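Local coordinates for protein GCN5-related N-acetyltransferase (Ralstonia eutropha JMP134, PDB 2Q0Y) that probably transfers acyl groups, as a member of the GCN5-related N-acetyltransferase family, and binds zinc and magnesium ions, at residues A[64-76]-A[85-99]. Residues are numbered along the deposited sequence; the frame is centred on the assembly and turned at random.
With ZN (zinc ion), chain B; FMT (formic acid), chain I; FMT (formic acid), chain G.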
loop_
_atom_site.group_PDB
_atom_site.type_symbol
_atom_site.label_atom_id
_atom_site.label_comp_id
_atom_site.label_asym_id
_atom_site.label_seq_id
_atom_site.Cartn_x
_atom_site.Cartn_y
_atom_site.Cartn_z
ATOM N N PRO A 64 -7.412 21.365 19.470
ATOM C CA PRO A 64 -7.401 20.085 18.778
ATOM C C PRO A 64 -7.299 18.892 19.723
ATOM O O PRO A 64 -6.385 18.843 20.546
ATOM C CB PRO A 64 -6.153 20.178 17.884
ATOM C CG PRO A 64 -5.906 21.644 17.742
ATOM C CD PRO A 64 -6.246 22.180 19.084
ATOM N N LEU A 65 -8.245 17.960 19.581
ATOM C CA LEU A 65 -8.330 16.733 20.382
ATOM C C LEU A 65 -8.064 15.475 19.558
ATOM O O LEU A 65 -7.831 14.406 20.112
ATOM C CB LEU A 65 -9.753 16.579 20.939
ATOM C CG LEU A 65 -10.324 17.522 21.980
ATOM C CD1 LEU A 65 -11.627 16.943 22.416
ATOM C CD2 LEU A 65 -9.394 17.692 23.165
ATOM N N ALA A 66 -8.170 15.593 18.239
ATOM C CA ALA A 66 -8.071 14.432 17.359
ATOM C C ALA A 66 -7.791 14.876 15.941
ATOM O O ALA A 66 -8.062 16.011 15.559
ATOM C CB ALA A 66 -9.351 13.627 17.386
ATOM N N GLY A 67 -7.283 13.949 15.141
ATOM C CA GLY A 67 -7.011 14.230 13.751
ATOM C C GLY A 67 -6.985 12.969 12.929
ATOM O O GLY A 67 -6.861 11.866 13.468
ATOM N N ILE A 68 -7.098 13.146 11.620
ATOM C CA ILE A 68 -6.991 12.062 10.659
ATOM C C ILE A 68 -6.303 12.592 9.407
ATOM O O ILE A 68 -6.385 13.792 9.086
ATOM C CB ILE A 68 -8.374 11.442 10.352
ATOM C CG1 ILE A 68 -8.241 10.077 9.650
ATOM C CG2 ILE A 68 -9.244 12.431 9.552
ATOM C CD1 ILE A 68 -9.573 9.315 9.606
ATOM N N GLY A 69 -5.586 11.701 8.730
ATOM C CA GLY A 69 -4.894 12.043 7.490
ATOM C C GLY A 69 -5.445 11.237 6.330
ATOM O O GLY A 69 -5.877 10.092 6.513
ATOM N N LEU A 70 -5.393 11.812 5.132
ATOM C CA LEU A 70 -5.801 11.110 3.926
ATOM C C LEU A 70 -4.961 11.519 2.722
ATOM O O LEU A 70 -4.518 12.654 2.607
ATOM C CB LEU A 70 -7.300 11.304 3.644
ATOM C CG LEU A 70 -7.870 12.654 3.249
ATOM C CD1 LEU A 70 -7.883 12.888 1.713
ATOM C CD2 LEU A 70 -9.311 12.785 3.805
HETATM N N MSE A 71 -4.739 10.543 1.857
HETATM C CA MSE A 71 -3.989 10.711 0.632
HETATM C C MSE A 71 -4.700 9.944 -0.458
HETATM O O MSE A 71 -5.491 9.048 -0.184
HETATM C CB MSE A 71 -2.578 10.159 0.805
HETATM C CG MSE A 71 -1.827 10.736 1.993
HETATM SE SE MSE A 71 -0.139 9.824 2.210
HETATM C CE MSE A 71 0.617 10.668 0.888
ATOM N N VAL A 72 -4.437 10.333 -1.694
ATOM C CA VAL A 72 -4.858 9.554 -2.854
ATOM C C VAL A 72 -3.544 9.152 -3.503
ATOM O O VAL A 72 -2.808 10.003 -4.007
ATOM C CB VAL A 72 -5.745 10.365 -3.797
ATOM C CG1 VAL A 72 -6.121 9.551 -5.033
ATOM C CG2 VAL A 72 -6.997 10.818 -3.068
ATOM N N ILE A 73 -3.218 7.869 -3.431
ATOM C CA ILE A 73 -1.929 7.390 -3.900
ATOM C C ILE A 73 -2.032 6.777 -5.280
ATOM O O ILE A 73 -3.060 6.193 -5.639
ATOM C CB ILE A 73 -1.293 6.421 -2.909
ATOM C CG1 ILE A 73 -2.118 5.157 -2.747
ATOM C CG2 ILE A 73 -1.160 7.115 -1.539
ATOM C CD1 ILE A 73 -1.467 4.117 -1.837
ATOM N N GLU A 74 -0.961 6.915 -6.054
ATOM C CA GLU A 74 -0.878 6.259 -7.351
ATOM C C GLU A 74 -0.862 4.746 -7.155
ATOM O O GLU A 74 -0.211 4.249 -6.253
ATOM C CB GLU A 74 0.380 6.709 -8.092
ATOM C CG GLU A 74 0.322 8.140 -8.548
ATOM C CD GLU A 74 1.474 8.504 -9.487
ATOM O OE1 GLU A 74 2.438 7.703 -9.603
ATOM O OE2 GLU A 74 1.399 9.591 -10.113
ATOM N N TRP A 75 -1.605 4.025 -7.992
ATOM C CA TRP A 75 -1.706 2.589 -7.908
ATOM C C TRP A 75 -2.088 2.013 -9.272
ATOM O O TRP A 75 -2.874 2.617 -9.981
ATOM C CB TRP A 75 -2.743 2.178 -6.861
ATOM C CG TRP A 75 -2.472 0.846 -6.328
ATOM C CD1 TRP A 75 -2.995 -0.333 -6.747
ATOM C CD2 TRP A 75 -1.532 0.530 -5.300
ATOM N NE1 TRP A 75 -2.445 -1.378 -6.032
ATOM C CE2 TRP A 75 -1.542 -0.871 -5.139
ATOM C CE3 TRP A 75 -0.679 1.297 -4.505
ATOM C CZ2 TRP A 75 -0.738 -1.522 -4.206
ATOM C CZ3 TRP A 75 0.136 0.646 -3.587
ATOM C CH2 TRP A 75 0.083 -0.739 -3.434
ATOM N N PRO A 76 -1.546 0.838 -9.640
ATOM C CA PRO A 76 -2.017 0.244 -10.907
ATOM C C PRO A 76 -3.508 -0.073 -10.899
ATOM O O PRO A 76 -4.037 -0.540 -9.880
ATOM C CB PRO A 76 -1.231 -1.073 -10.998
ATOM C CG PRO A 76 -0.803 -1.347 -9.572
ATOM C CD PRO A 76 -0.523 -0.005 -8.999
ATOM N N ASP A 85 -6.336 4.437 -11.663
ATOM C CA ASP A 85 -4.927 4.224 -11.351
ATOM C C ASP A 85 -4.555 4.915 -10.026
ATOM O O ASP A 85 -3.506 5.572 -9.896
ATOM C CB ASP A 85 -4.036 4.720 -12.497
ATOM C CG ASP A 85 -4.207 6.203 -12.786
ATOM O OD1 ASP A 85 -5.135 6.851 -12.235
ATOM O OD2 ASP A 85 -3.414 6.715 -13.590
ATOM N N LYS A 86 -5.428 4.751 -9.042
ATOM C CA LYS A 86 -5.261 5.380 -7.737
ATOM C C LYS A 86 -6.075 4.614 -6.695
ATOM O O LYS A 86 -7.004 3.861 -7.039
ATOM C CB LYS A 86 -5.688 6.848 -7.778
ATOM C CG LYS A 86 -7.140 7.068 -8.145
ATOM C CD LYS A 86 -7.431 8.524 -8.541
ATOM C CE LYS A 86 -8.865 8.698 -9.086
ATOM N NZ LYS A 86 -9.175 10.139 -9.415
ATOM N N ARG A 87 -5.711 4.802 -5.430
ATOM C CA ARG A 87 -6.562 4.399 -4.332
ATOM C C ARG A 87 -6.437 5.391 -3.171
ATOM O O ARG A 87 -5.447 6.121 -3.060
ATOM C CB ARG A 87 -6.314 2.937 -3.917
ATOM C CG ARG A 87 -4.920 2.553 -3.686
ATOM C CD ARG A 87 -4.813 1.095 -3.168
ATOM N NE ARG A 87 -5.208 0.062 -4.130
ATOM C CZ ARG A 87 -5.077 -1.249 -3.919
ATOM N NH1 ARG A 87 -4.527 -1.702 -2.798
ATOM N NH2 ARG A 87 -5.471 -2.128 -4.825
ATOM N N GLY A 88 -7.481 5.457 -2.359
ATOM C CA GLY A 88 -7.468 6.277 -1.159
ATOM C C GLY A 88 -6.638 5.611 -0.082
ATOM O O GLY A 88 -6.551 4.378 -0.014
ATOM N N TYR A 89 -6.008 6.430 0.756
ATOM C CA TYR A 89 -5.223 5.936 1.879
ATOM C C TYR A 89 -5.521 6.796 3.111
ATOM O O TYR A 89 -5.459 8.023 3.042
ATOM C CB TYR A 89 -3.712 5.926 1.558
ATOM C CG TYR A 89 -2.916 5.293 2.680
ATOM C CD1 TYR A 89 -3.177 3.977 3.066
ATOM C CD2 TYR A 89 -1.924 5.983 3.355
ATOM C CE1 TYR A 89 -2.499 3.381 4.100
ATOM C CE2 TYR A 89 -1.228 5.378 4.408
ATOM C CZ TYR A 89 -1.529 4.077 4.781
ATOM O OH TYR A 89 -0.857 3.416 5.829
ATOM N N ILE A 90 -5.872 6.142 4.205
ATOM C CA ILE A 90 -6.148 6.801 5.474
ATOM C C ILE A 90 -5.018 6.465 6.434
ATOM O O ILE A 90 -4.588 5.316 6.522
ATOM C CB ILE A 90 -7.522 6.363 6.059
ATOM C CG1 ILE A 90 -8.639 6.769 5.097
ATOM C CG2 ILE A 90 -7.742 6.951 7.462
ATOM C CD1 ILE A 90 -10.008 6.327 5.502
ATOM N N LEU A 91 -4.541 7.477 7.146
ATOM C CA LEU A 91 -3.453 7.307 8.093
ATOM C C LEU A 91 -3.518 8.325 9.228
ATOM O O LEU A 91 -4.222 9.345 9.141
ATOM C CB LEU A 91 -2.082 7.381 7.397
ATOM C CG LEU A 91 -1.595 8.720 6.854
ATOM C CD1 LEU A 91 -0.108 8.682 6.532
ATOM C CD2 LEU A 91 -2.397 9.198 5.644
ATOM N N ASN A 92 -2.771 8.028 10.293
ATOM C CA ASN A 92 -2.602 8.933 11.426
ATOM C C ASN A 92 -3.878 9.333 12.164
ATOM O O ASN A 92 -3.946 10.419 12.732
ATOM C CB ASN A 92 -1.850 10.207 11.006
ATOM C CG ASN A 92 -0.439 9.934 10.561
ATOM O OD1 ASN A 92 0.192 8.984 11.018
ATOM N ND2 ASN A 92 0.068 10.768 9.660
ATOM N N LEU A 93 -4.868 8.442 12.209
ATOM C CA LEU A 93 -6.032 8.662 13.073
ATOM C C LEU A 93 -5.599 8.551 14.528
ATOM O O LEU A 93 -5.125 7.490 14.971
ATOM C CB LEU A 93 -7.142 7.648 12.787
ATOM C CG LEU A 93 -8.365 7.754 13.729
ATOM C CD1 LEU A 93 -9.009 9.129 13.674
ATOM C CD2 LEU A 93 -9.393 6.698 13.421
ATOM N N TYR A 94 -5.767 9.647 15.260
ATOM C CA TYR A 94 -5.444 9.690 16.679
ATOM C C TYR A 94 -6.530 10.467 17.393
ATOM O O TYR A 94 -6.919 11.556 16.945
ATOM C CB TYR A 94 -4.091 10.329 16.959
ATOM C CG TYR A 94 -3.720 10.230 18.430
ATOM C CD1 TYR A 94 -3.320 9.004 18.985
ATOM C CD2 TYR A 94 -3.818 11.330 19.275
ATOM C CE1 TYR A 94 -2.999 8.901 20.327
ATOM C CE2 TYR A 94 -3.516 11.239 20.620
ATOM C CZ TYR A 94 -3.104 10.014 21.151
ATOM O OH TYR A 94 -2.799 9.935 22.486
ATOM N N VAL A 95 -7.000 9.912 18.507
ATOM C CA VAL A 95 -7.967 10.595 19.362
ATOM C C VAL A 95 -7.417 10.719 20.786
ATOM O O VAL A 95 -6.978 9.734 21.386
ATOM C CB VAL A 95 -9.337 9.855 19.387
ATOM C CG1 VAL A 95 -10.335 10.607 20.239
ATOM C CG2 VAL A 95 -9.905 9.661 17.994
ATOM N N ASP A 96 -7.463 11.927 21.344
ATOM C CA ASP A 96 -7.042 12.167 22.730
ATOM C C ASP A 96 -7.625 11.093 23.656
ATOM O O ASP A 96 -8.811 10.832 23.612
ATOM C CB ASP A 96 -7.509 13.541 23.214
ATOM C CG ASP A 96 -7.214 13.777 24.681
ATOM O OD1 ASP A 96 -6.038 13.988 25.009
ATOM O OD2 ASP A 96 -8.149 13.756 25.513
ATOM N N PRO A 97 -6.783 10.468 24.499
ATOM C CA PRO A 97 -7.207 9.400 25.377
ATOM C C PRO A 97 -8.375 9.697 26.313
ATOM O O PRO A 97 -9.060 8.764 26.743
ATOM C CB PRO A 97 -5.941 9.115 26.195
ATOM C CG PRO A 97 -4.852 9.488 25.355
ATOM C CD PRO A 97 -5.326 10.661 24.564
ATOM N N SER A 98 -8.576 10.962 26.665
ATOM C CA SER A 98 -9.694 11.346 27.515
ATOM C C SER A 98 -10.976 11.664 26.773
ATOM O O SER A 98 -11.953 12.062 27.406
ATOM C CB SER A 98 -9.295 12.523 28.377
ATOM O OG SER A 98 -8.234 12.107 29.214
ATOM N N HIS A 99 -10.985 11.460 25.461
ATOM C CA HIS A 99 -12.128 11.776 24.621
ATOM C C HIS A 99 -12.493 10.639 23.679
ATOM O O HIS A 99 -12.959 10.882 22.556
ATOM C CB HIS A 99 -11.852 13.080 23.856
ATOM C CG HIS A 99 -11.871 14.283 24.742
ATOM N ND1 HIS A 99 -10.764 14.692 25.452
ATOM C CD2 HIS A 99 -12.867 15.135 25.072
ATOM C CE1 HIS A 99 -11.076 15.759 26.167
ATOM N NE2 HIS A 99 -12.349 16.045 25.965
HETATM ZN ZN ZN B . -13.422 17.586 26.630
HETATM C C FMT I . -12.835 10.161 -10.429
HETATM O O1 FMT I . -13.626 9.219 -10.565
HETATM O O2 FMT I . -11.730 10.011 -9.890
HETATM C C FMT G . -1.133 -5.057 -7.854
HETATM O O1 FMT G . -1.829 -4.102 -7.650
HETATM O O2 FMT G . -1.612 -6.164 -7.853
#
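The central antiparallel beta hairpin of the GNAT fold, strands 64-74 and 86-95, illustrates how one backbone ladder, broken by a single bulge, can carry quite different chemistry at its two ends. Paired hydrogen bonds link Gly67 with Tyr94, Gly69 with Leu91, Met71 with Tyr89 and Ile73 with Arg87. Between Gly67 and Gly69 the register slips by one residue at this bulge, where Asn92 adopts positive phi (60°); its side-chain amide is hydrogen-bonded to Arg19 through OD1 and to Tyr53 through ND2. On the face covered by helix 104-118, Ile68 CD1 packs 3.7 Å from Ile90 CG2, while on the opposite face Met71 CG rests 4.0 Å from Leu91 CD2.

At the loop end of the hairpin, the guanidinium of Arg87 lies flat on the indole of Trp75, CZ standing 3.6 Å from the centroid of the five-membered ring, with the planes 19° apart. A bend at chi3 (67°) folds the arginine over this face, and Pro76 CD lies toward the rim of the opposite one. Arg87 NE is hydrogen-bonded to His81, and the Trp75 ring also meets Tyr89 of the second subunit.

At the far end Leu65 CD1 sits over the His99 ring, 3.5 Å from its centroid. The imidazole is held from its edge as well: ND1 of His99 donates to Asp96 OD2 at 2.8 Å, almost exactly in the ring plane, leaving NE2 to bind zinc at 2.0 Å alongside Glu60. Asp96 N in turn bonds to Leu65 O, so the hairpin backbone positions this second-shell carboxylate, which fixes the ring's rotation and would be expected to make NE2 a stronger zinc donor.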